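Local coordinates for DUF2020 domain-containing protein (Corynebacterium diphtheriae, PDB 3V7B) that is of unknown function but belongs to the DUF2020 family, placed in the Mog1p/PsbP clan, and folds around an antiparallel beta sheet, at residues P77-E80 and E81-V85; E26-P29 and Y30-S33. One frame throughout, in Å; residues are numbered along the deposited sequence.

Interaction 1: P77-E80 and E81-V85; sequences PSEE and EAIRV
S78 and A82 meet at the start of helix 79-89, where A82 N donates to S78 O over 3.0 Å in the first i to i+4 backbone bond of the stretch. I83 N repeats the pattern one residue on, reaching E79 O at 2.8 Å. R84 N to E80 O continues the i to i+4 series, at 3.1 Å.

S78 is the N-cap. Its chi1 of 65° sets OG between its own backbone N and carbonyl carbon and turns it into the first turn. There OG accepts from E81 N at 3.0 Å in a fairly straight bond (161°). OG also rests against E81 CB.

On another side of the turn, the extended chain of E79 passes I83 at a slant, with E79 CG 3.8 Å from I83 CD1. E81 bends at chi2 and sends its carboxylate along the helix to R84. R84 NH1 donates to E81 OE2 at 3.2 Å, on the syn lone pair and close to the guanidinium plane, as a salt bridge.

R84 also makes a cation-pi contact with F12. E79, A82 and I83 touch Q120 on strand 114-121, and V85 packs on A125 and V127 of strand 124-130.

Interaction 2: E26-P29 and Y30-S33; sequences EECP and YLDS
C28 SG sits over one face of the Y30 ring in a Cys sulfur-aromatic contact, within the loop that leads into helix 33-40. SG lies 3.6 Å from the Y30 ring centroid and only 5° off the ring normal. It is therefore almost directly above the centre, at similar distances from all six ring carbons. Two torsions bring the groups together. C28 holds SG anti to its backbone N (chi1 -169°), while Y30 places its ring between its own N and carbonyl carbon (chi1 48°). L31 CB touches the same sulfur at 3.9 Å.

On the polar flank of the turn, the extended E27 side chain lies against S33 OG, with E27 CD 3.4 Å from it. Two waters join this flank. One accepts from C28 N at 3.1 Å and donates to L31 O at 2.8 Å. It lies a short 2.5 Å from S33 OG, which has Q47 OE1 as a further partner. The second water accepts from S33 N at 2.9 Å, donates only weakly to D32 OD1, and donates to E27 OE2 at 2.7 Å. D32 is the N-cap of the helix, and its OD2 accepts from W35 N.

C28 SG is tied to C58 on strand 57-61 by a disulfide, so this ring face is packed against a covalent cross-link. A145 and L149 of helix 135-149 also touch the Y30 side chain, as do V71 and V73 of strand 69-75. Y30 OH is hydrogen-bonded to P56 O, which holds the far end of the ring.

Overall arrangement
Interactions 1 and 2 lie on opposite sides of the centre of the chain. Their centres are about 26 Å apart, and their nearest atoms about 13 Å, so they do not touch. They follow in series: 26-33 comes first, and 77-85 follows strand 69-75. Each includes an N-cap, of helix 33-40 in interaction 2 and helix 79-89 in interaction 1. The antiparallel sheet relates them. Strand 69-75, touched by Y30 and L31, is next to strand 124-130, on which V85 packs. Interaction 1 is a surface contact, whereas interaction 2 is partly buried. No active site or ligand is known to connect them.

Interaction 1: P77-E80 and E81-V85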
loop_
_atom_site.group_PDB
_atom_site.type_symbol
_atom_site.label_atom_id
_atom_site.label_comp_id
_atom_site.label_asym_id
_atom_site.label_seq_id
_atom_site.Cartn_x
_atom_site.Cartn_y
_atom_site.Cartn_z
ATOM N N PRO A 77 11.875 3.206 12.298
ATOM C CA PRO A 77 12.871 3.859 13.208
ATOM C C PRO A 77 13.982 4.574 12.509
ATOM O O PRO A 77 14.665 5.402 13.138
ATOM C CB PRO A 77 13.503 2.672 13.960
ATOM C CG PRO A 77 12.565 1.557 13.818
ATOM C CD PRO A 77 11.817 1.736 12.525
ATOM N N SER A 78 14.215 4.234 11.243
ATOM C CA SER A 78 15.200 4.916 10.414
ATOM C C SER A 78 14.854 4.846 8.923
ATOM O O SER A 78 14.002 4.055 8.473
ATOM C CB SER A 78 16.585 4.283 10.543
ATOM O OG SER A 78 16.525 2.962 10.016
ATOM N N GLU A 79 15.566 5.673 8.166
ATOM C CA GLU A 79 15.445 5.697 6.699
ATOM C C GLU A 79 15.965 4.384 6.136
ATOM O O GLU A 79 15.357 3.803 5.217
ATOM C CB GLU A 79 16.200 6.901 6.111
ATOM C CG GLU A 79 16.329 6.872 4.640
ATOM C CD GLU A 79 16.719 8.208 4.074
ATOM O OE1 GLU A 79 17.024 8.149 2.892
ATOM O OE2 GLU A 79 16.712 9.256 4.798
ATOM N N GLU A 80 17.055 3.887 6.718
ATOM C CA GLU A 80 17.585 2.574 6.339
ATOM C C GLU A 80 16.528 1.492 6.387
ATOM O O GLU A 80 16.432 0.637 5.495
ATOM C CB GLU A 80 18.731 2.147 7.279
ATOM C CG GLU A 80 19.419 0.860 6.840
ATOM C CD GLU A 80 20.172 1.053 5.510
ATOM O OE1 GLU A 80 19.535 1.157 4.434
ATOM O OE2 GLU A 80 21.426 1.147 5.526
ATOM N N GLU A 81 15.781 1.487 7.482
ATOM C CA GLU A 81 14.722 0.499 7.616
ATOM C C GLU A 81 13.546 0.757 6.622
ATOM O O GLU A 81 12.926 -0.188 6.165
ATOM C CB GLU A 81 14.241 0.417 9.076
ATOM C CG GLU A 81 15.154 -0.443 9.953
ATOM C CD GLU A 81 14.987 -1.943 9.600
ATOM O OE1 GLU A 81 13.841 -2.429 9.516
ATOM O OE2 GLU A 81 15.986 -2.657 9.419
ATOM N N ALA A 82 13.234 2.024 6.350
ATOM C CA ALA A 82 12.215 2.340 5.350
ATOM C C ALA A 82 12.675 1.845 3.990
ATOM O O ALA A 82 11.894 1.361 3.215
ATOM C CB ALA A 82 11.888 3.789 5.279
ATOM N N ILE A 83 13.960 1.948 3.700
ATOM C CA ILE A 83 14.494 1.416 2.422
ATOM C C ILE A 83 14.388 -0.097 2.366
ATOM O O ILE A 83 14.140 -0.677 1.312
ATOM C CB ILE A 83 15.975 1.919 2.162
ATOM C CG1 ILE A 83 16.013 3.409 1.930
ATOM C CG2 ILE A 83 16.606 1.185 0.991
ATOM C CD1 ILE A 83 17.371 4.138 2.162
ATOM N N ARG A 84 14.578 -0.767 3.489
ATOM C CA ARG A 84 14.491 -2.232 3.552
ATOM C C ARG A 84 13.085 -2.703 3.197
ATOM O O ARG A 84 12.892 -3.681 2.440
ATOM C CB ARG A 84 14.878 -2.654 4.970
ATOM C CG ARG A 84 15.020 -4.146 5.165
ATOM C CD ARG A 84 15.442 -4.454 6.596
ATOM N NE ARG A 84 15.652 -5.865 6.753
ATOM C CZ ARG A 84 15.757 -6.490 7.925
ATOM N NH1 ARG A 84 15.702 -5.824 9.079
ATOM N NH2 ARG A 84 15.945 -7.783 7.930
ATOM N N VAL A 85 12.091 -2.001 3.703
ATOM C CA VAL A 85 10.661 -2.236 3.366
ATOM C C VAL A 85 10.440 -2.092 1.849
ATOM O O VAL A 85 9.930 -2.992 1.174
ATOM C CB VAL A 85 9.712 -1.237 4.081
ATOM C CG1 VAL A 85 8.254 -1.443 3.627
ATOM C CG2 VAL A 85 9.802 -1.427 5.615
#

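Interaction 2: E26-P29 and Y30-S33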
loop_
_atom_site.group_PDB
_atom_site.type_symbol
_atom_site.label_atom_id
_atom_site.label_comp_id
_atom_site.label_asym_id
_atom_site.label_seq_id
_atom_site.Cartn_x
_atom_site.Cartn_y
_atom_site.Cartn_z
ATOM N N GLU A 26 -15.216 -1.208 7.750
ATOM C CA GLU A 26 -14.606 0.028 8.310
ATOM C C GLU A 26 -13.802 0.613 7.201
ATOM O O GLU A 26 -13.009 -0.065 6.590
ATOM C CB GLU A 26 -13.734 -0.243 9.543
ATOM C CG GLU A 26 -13.152 0.996 10.212
ATOM C CD GLU A 26 -14.211 1.988 10.677
ATOM O OE1 GLU A 26 -13.957 3.222 10.807
ATOM O OE2 GLU A 26 -15.340 1.506 10.913
ATOM N N GLU A 27 -14.045 1.870 6.902
ATOM C CA GLU A 27 -13.516 2.468 5.746
ATOM C C GLU A 27 -12.143 3.049 6.012
ATOM O O GLU A 27 -11.788 3.377 7.167
ATOM C CB GLU A 27 -14.491 3.499 5.173
ATOM C CG GLU A 27 -15.778 2.805 4.657
ATOM C CD GLU A 27 -16.721 3.713 3.876
ATOM O OE1 GLU A 27 -17.845 3.216 3.585
ATOM O OE2 GLU A 27 -16.371 4.919 3.578
ATOM N N CYS A 28 -11.380 3.159 4.939
ATOM C CA CYS A 28 -10.030 3.720 5.021
ATOM C C CYS A 28 -10.086 5.194 5.336
ATOM O O CYS A 28 -10.783 5.929 4.633
ATOM C CB CYS A 28 -9.375 3.577 3.675
ATOM S SG CYS A 28 -7.625 3.926 3.708
ATOM N N PRO A 29 -9.322 5.670 6.342
ATOM C CA PRO A 29 -9.442 7.130 6.635
ATOM C C PRO A 29 -8.926 8.039 5.562
ATOM O O PRO A 29 -9.355 9.212 5.477
ATOM C CB PRO A 29 -8.677 7.325 7.970
ATOM C CG PRO A 29 -8.594 5.969 8.554
ATOM C CD PRO A 29 -8.647 4.942 7.404
ATOM N N TYR A 30 -8.132 7.505 4.643
ATOM C CA TYR A 30 -7.496 8.371 3.680
ATOM C C TYR A 30 -7.728 8.009 2.215
ATOM O O TYR A 30 -7.075 8.547 1.361
ATOM C CB TYR A 30 -5.981 8.431 3.945
ATOM C CG TYR A 30 -5.322 7.107 4.140
ATOM C CD1 TYR A 30 -4.761 6.456 3.066
ATOM C CD2 TYR A 30 -5.247 6.502 5.413
ATOM C CE1 TYR A 30 -4.110 5.256 3.227
ATOM C CE2 TYR A 30 -4.608 5.272 5.594
ATOM C CZ TYR A 30 -4.056 4.661 4.516
ATOM O OH TYR A 30 -3.426 3.471 4.696
ATOM N N LEU A 31 -8.588 7.037 1.934
ATOM C CA LEU A 31 -8.866 6.647 0.540
ATOM C C LEU A 31 -10.381 6.364 0.482
ATOM O O LEU A 31 -10.889 5.550 1.255
ATOM C CB LEU A 31 -8.112 5.406 0.149
ATOM C CG LEU A 31 -6.622 5.526 -0.121
ATOM C CD1 LEU A 31 -6.027 4.189 -0.582
ATOM C CD2 LEU A 31 -6.314 6.625 -1.160
ATOM N N ASP A 32 -11.060 7.012 -0.441
ATOM C CA ASP A 32 -12.476 6.793 -0.623
ATOM C C ASP A 32 -12.742 5.458 -1.302
ATOM O O ASP A 32 -12.130 5.149 -2.342
ATOM C CB ASP A 32 -13.000 7.961 -1.466
ATOM C CG ASP A 32 -14.469 7.827 -1.823
ATOM O OD1 ASP A 32 -15.277 8.310 -1.000
ATOM O OD2 ASP A 32 -14.812 7.261 -2.930
ATOM N N SER A 33 -13.668 4.672 -0.726
ATOM C CA SER A 33 -13.979 3.316 -1.217
ATOM C C SER A 33 -14.440 3.345 -2.684
ATOM O O SER A 33 -13.978 2.543 -3.498
ATOM C CB SER A 33 -15.049 2.631 -0.320
ATOM O OG SER A 33 -14.881 3.115 1.053
HETATM O O HOH W 1 -15.042 5.927 1.451
HETATM O O HOH W 2 -12.614 3.524 2.079
#